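Long-range contact in nidogen-1 (Mus musculus, PDB 1GL4), which is a basement-membrane glycoprotein that associates tightly with laminin and binds collagen IV and, through this G2 region, perlecan: residues A[67-79]-A[88-100]. Sequence-based numbering, arbitrary orientation.
Sequences VPVVFENTDLHSY and YTAISTIPETVGY
F71 meets I94 face-on: CD1 of I94 reaches over one face of the ring, toward its rim, in a CH-pi contact 4.3 Å from the centroid. P95 and V98 add apolar contacts at CD2 and CE2 of the same ring, a broad group suiting a place where three aliphatic residues converge. Both methyls of V69 face OG1 of T97 from the same side, CG1 at 3.5 Å. T74, beside the corner at N73, uses its two branches differently. OG1 lies anti to the carbonyl carbon (chi1 -69°) and donates to the carbonyl O of T93 (3.0 Å), while CG2, anti to the backbone N, turns to CG2 of I91 and CD1 of I94. A valine in its place would probably leave the T93 carbonyl without this donor and the turn after S92 less firmly fixed. Residues 74-79 and 88-92 form most of the paired part of the antiparallel hairpin of strands 69-81 and 86-92, in the wall of the nidogen G2 beta-barrel. H77 and A90 are a hydrogen-bonded pair, with H77 N to A90 O at 2.9 Å and the return bond nearly as straight. On one face, CG of L76 lies 4.0 Å from CG1 of I91 and CG2 of T89, beta-branched neighbours that suit an extended strand. OG of S78 and OG1 of T89 share a hydrogen bond (3.0 Å), a compact pairing beneath I112 of helix 107-115. The other face carries H77, Y79 and Y88, the first two involved in perlecan binding. There A90 is small enough to lie against R268, another perlecan-binding residue, while N53 holds ND1 of H77 and leaves NE2 to hydrogen-bond a polar side chain of another protein. CD1 of Y88 brings its ring edge 3.6 Å from Y79 O.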
# COMPACT_ATOMS: atom_id res chain seq x y z
N VAL A 67 12.21 -23.29 16.05
CA VAL A 67 13.14 -22.96 14.98
C VAL A 67 12.41 -21.98 14.06
O VAL A 67 11.31 -22.25 13.59
CB VAL A 67 13.54 -24.21 14.17
CG1 VAL A 67 14.44 -23.81 13.00
CG2 VAL A 67 14.27 -25.20 15.08
N PRO A 68 13.02 -20.82 13.80
CA PRO A 68 12.35 -19.84 12.94
C PRO A 68 12.56 -20.02 11.44
O PRO A 68 13.52 -20.66 11.01
CB PRO A 68 12.93 -18.53 13.44
CG PRO A 68 14.38 -18.90 13.65
CD PRO A 68 14.28 -20.27 14.34
N VAL A 69 11.63 -19.47 10.67
CA VAL A 69 11.75 -19.50 9.21
C VAL A 69 12.54 -18.22 8.93
O VAL A 69 12.18 -17.15 9.41
CB VAL A 69 10.37 -19.41 8.53
CG1 VAL A 69 10.55 -19.31 7.01
CG2 VAL A 69 9.54 -20.64 8.89
N VAL A 70 13.61 -18.35 8.15
CA VAL A 70 14.45 -17.20 7.84
C VAL A 70 14.52 -16.93 6.35
O VAL A 70 14.71 -17.85 5.56
CB VAL A 70 15.89 -17.42 8.37
CG1 VAL A 70 16.75 -16.20 8.08
CG2 VAL A 70 15.85 -17.70 9.87
N PHE A 71 14.35 -15.67 5.97
CA PHE A 71 14.45 -15.32 4.57
C PHE A 71 15.09 -13.94 4.43
O PHE A 71 14.82 -13.03 5.21
CB PHE A 71 13.09 -15.39 3.88
CG PHE A 71 12.01 -14.56 4.53
CD1 PHE A 71 11.85 -13.22 4.19
CD2 PHE A 71 11.14 -15.13 5.45
CE1 PHE A 71 10.83 -12.46 4.77
CE2 PHE A 71 10.12 -14.38 6.03
CZ PHE A 71 9.97 -13.04 5.69
N GLU A 72 15.96 -13.82 3.44
CA GLU A 72 16.65 -12.57 3.18
C GLU A 72 16.64 -12.32 1.67
O GLU A 72 16.49 -13.25 0.88
CB GLU A 72 18.08 -12.65 3.70
CG GLU A 72 18.15 -12.85 5.22
CD GLU A 72 19.49 -13.40 5.69
OE1 GLU A 72 19.90 -14.48 5.21
OE2 GLU A 72 20.13 -12.75 6.55
N ASN A 73 16.76 -11.05 1.29
CA ASN A 73 16.78 -10.67 -0.11
C ASN A 73 15.44 -10.87 -0.83
O ASN A 73 15.40 -11.00 -2.05
CB ASN A 73 17.88 -11.43 -0.86
CG ASN A 73 18.10 -10.90 -2.26
OD1 ASN A 73 18.43 -9.73 -2.45
ND2 ASN A 73 17.92 -11.76 -3.25
N THR A 74 14.35 -10.90 -0.07
CA THR A 74 13.01 -11.04 -0.66
C THR A 74 12.63 -9.65 -1.19
O THR A 74 12.93 -8.65 -0.54
CB THR A 74 11.98 -11.50 0.39
OG1 THR A 74 12.26 -12.85 0.77
CG2 THR A 74 10.56 -11.43 -0.18
N ASP A 75 11.98 -9.61 -2.35
CA ASP A 75 11.57 -8.34 -2.96
C ASP A 75 10.18 -7.83 -2.57
O ASP A 75 9.26 -8.62 -2.37
CB ASP A 75 11.58 -8.44 -4.49
CG ASP A 75 12.96 -8.69 -5.06
OD1 ASP A 75 13.87 -7.88 -4.79
OD2 ASP A 75 13.13 -9.70 -5.78
N LEU A 76 10.05 -6.51 -2.48
CA LEU A 76 8.76 -5.87 -2.19
C LEU A 76 8.55 -4.84 -3.29
O LEU A 76 9.43 -4.01 -3.55
CB LEU A 76 8.76 -5.18 -0.82
CG LEU A 76 7.42 -4.55 -0.40
CD1 LEU A 76 7.36 -4.41 1.11
CD2 LEU A 76 7.23 -3.18 -1.07
N HIS A 77 7.40 -4.91 -3.97
CA HIS A 77 7.07 -3.98 -5.03
C HIS A 77 5.64 -3.47 -4.78
O HIS A 77 4.71 -4.26 -4.59
CB HIS A 77 7.13 -4.68 -6.40
CG HIS A 77 6.83 -3.77 -7.55
ND1 HIS A 77 7.74 -2.86 -8.03
CD2 HIS A 77 5.71 -3.62 -8.30
CE1 HIS A 77 7.20 -2.18 -9.03
NE2 HIS A 77 5.97 -2.62 -9.21
N SER A 78 5.47 -2.15 -4.76
CA SER A 78 4.16 -1.58 -4.51
C SER A 78 3.81 -0.53 -5.57
O SER A 78 4.68 0.19 -6.05
CB SER A 78 4.15 -0.96 -3.10
OG SER A 78 2.84 -0.63 -2.68
N TYR A 79 2.53 -0.46 -5.93
CA TYR A 79 2.03 0.47 -6.96
C TYR A 79 0.84 1.29 -6.44
O TYR A 79 -0.05 0.75 -5.76
CB TYR A 79 1.61 -0.34 -8.20
CG TYR A 79 1.30 0.46 -9.46
CD1 TYR A 79 2.29 0.68 -10.42
CD2 TYR A 79 0.03 0.97 -9.70
CE1 TYR A 79 2.02 1.40 -11.59
CE2 TYR A 79 -0.26 1.70 -10.87
CZ TYR A 79 0.74 1.90 -11.81
OH TYR A 79 0.48 2.60 -12.97
N TYR A 88 -1.38 -1.25 -3.85
CA TYR A 88 -1.25 -2.67 -4.19
C TYR A 88 0.18 -3.10 -3.89
O TYR A 88 1.13 -2.55 -4.45
CB TYR A 88 -1.53 -2.89 -5.68
CG TYR A 88 -2.87 -2.38 -6.18
CD1 TYR A 88 -3.09 -1.02 -6.37
CD2 TYR A 88 -3.90 -3.27 -6.50
CE1 TYR A 88 -4.30 -0.55 -6.89
CE2 TYR A 88 -5.11 -2.82 -7.02
CZ TYR A 88 -5.31 -1.45 -7.21
OH TYR A 88 -6.50 -0.99 -7.73
N THR A 89 0.35 -4.09 -3.02
CA THR A 89 1.69 -4.54 -2.66
C THR A 89 1.93 -6.03 -2.94
O THR A 89 1.07 -6.87 -2.68
CB THR A 89 1.99 -4.26 -1.16
OG1 THR A 89 1.88 -2.86 -0.91
CG2 THR A 89 3.40 -4.73 -0.79
N ALA A 90 3.11 -6.34 -3.47
CA ALA A 90 3.50 -7.72 -3.77
C ALA A 90 4.84 -8.01 -3.11
O ALA A 90 5.78 -7.22 -3.19
CB ALA A 90 3.62 -7.93 -5.27
N ILE A 91 4.93 -9.16 -2.45
CA ILE A 91 6.15 -9.56 -1.77
C ILE A 91 6.45 -10.99 -2.23
O ILE A 91 5.72 -11.92 -1.90
CB ILE A 91 5.96 -9.50 -0.24
CG1 ILE A 91 5.54 -8.08 0.16
CG2 ILE A 91 7.24 -9.92 0.46
CD1 ILE A 91 5.12 -7.91 1.62
N SER A 92 7.51 -11.17 -3.00
CA SER A 92 7.78 -12.51 -3.49
C SER A 92 9.11 -13.14 -3.21
O SER A 92 10.16 -12.51 -3.27
CB SER A 92 7.51 -12.64 -4.97
OG SER A 92 7.68 -14.00 -5.35
N THR A 93 8.99 -14.45 -3.01
CA THR A 93 10.02 -15.39 -2.64
C THR A 93 9.73 -15.42 -1.16
O THR A 93 10.56 -15.06 -0.33
CB THR A 93 11.46 -14.91 -2.93
OG1 THR A 93 11.72 -13.68 -2.24
CG2 THR A 93 11.66 -14.73 -4.44
N ILE A 94 8.49 -15.80 -0.85
CA ILE A 94 8.02 -15.95 0.52
C ILE A 94 7.70 -17.43 0.62
O ILE A 94 6.84 -17.93 -0.10
CB ILE A 94 6.74 -15.12 0.79
CG1 ILE A 94 7.09 -13.63 0.96
CG2 ILE A 94 6.05 -15.63 2.05
CD1 ILE A 94 7.91 -13.32 2.21
N PRO A 95 8.39 -18.15 1.52
CA PRO A 95 8.23 -19.59 1.77
C PRO A 95 6.82 -19.99 2.18
O PRO A 95 6.17 -19.27 2.93
CB PRO A 95 9.24 -19.88 2.88
CG PRO A 95 10.26 -18.80 2.71
CD PRO A 95 9.42 -17.59 2.42
N GLU A 96 6.36 -21.15 1.70
CA GLU A 96 5.03 -21.66 2.03
C GLU A 96 4.92 -21.90 3.53
O GLU A 96 3.83 -21.93 4.09
CB GLU A 96 4.76 -22.97 1.30
CG GLU A 96 5.68 -23.26 0.12
CD GLU A 96 7.12 -23.47 0.54
OE1 GLU A 96 7.36 -24.34 1.41
OE2 GLU A 96 8.02 -22.78 0.00
N THR A 97 6.07 -22.08 4.17
CA THR A 97 6.12 -22.33 5.61
C THR A 97 5.70 -21.12 6.44
O THR A 97 5.44 -21.24 7.64
CB THR A 97 7.53 -22.74 6.05
OG1 THR A 97 8.48 -21.77 5.57
CG2 THR A 97 7.89 -24.11 5.48
N VAL A 98 5.62 -19.95 5.81
CA VAL A 98 5.25 -18.74 6.54
C VAL A 98 4.21 -17.91 5.79
O VAL A 98 3.53 -17.07 6.39
CB VAL A 98 6.51 -17.87 6.83
CG1 VAL A 98 6.93 -17.11 5.57
CG2 VAL A 98 6.23 -16.91 7.98
N GLY A 99 4.09 -18.16 4.49
CA GLY A 99 3.15 -17.42 3.66
C GLY A 99 1.72 -17.29 4.16
O GLY A 99 1.18 -16.19 4.19
N TYR A 100 1.10 -18.40 4.55
CA TYR A 100 -0.27 -18.33 5.03
C TYR A 100 -0.37 -17.64 6.39
O TYR A 100 -1.33 -16.93 6.65
CB TYR A 100 -0.88 -19.73 5.08
CG TYR A 100 -0.92 -20.43 3.74
CD1 TYR A 100 0.09 -21.31 3.35
CD2 TYR A 100 -1.96 -20.18 2.84
CE1 TYR A 100 0.07 -21.92 2.10
CE2 TYR A 100 -1.99 -20.79 1.59
CZ TYR A 100 -0.97 -21.66 1.23
OH TYR A 100 -1.01 -22.27 -0.00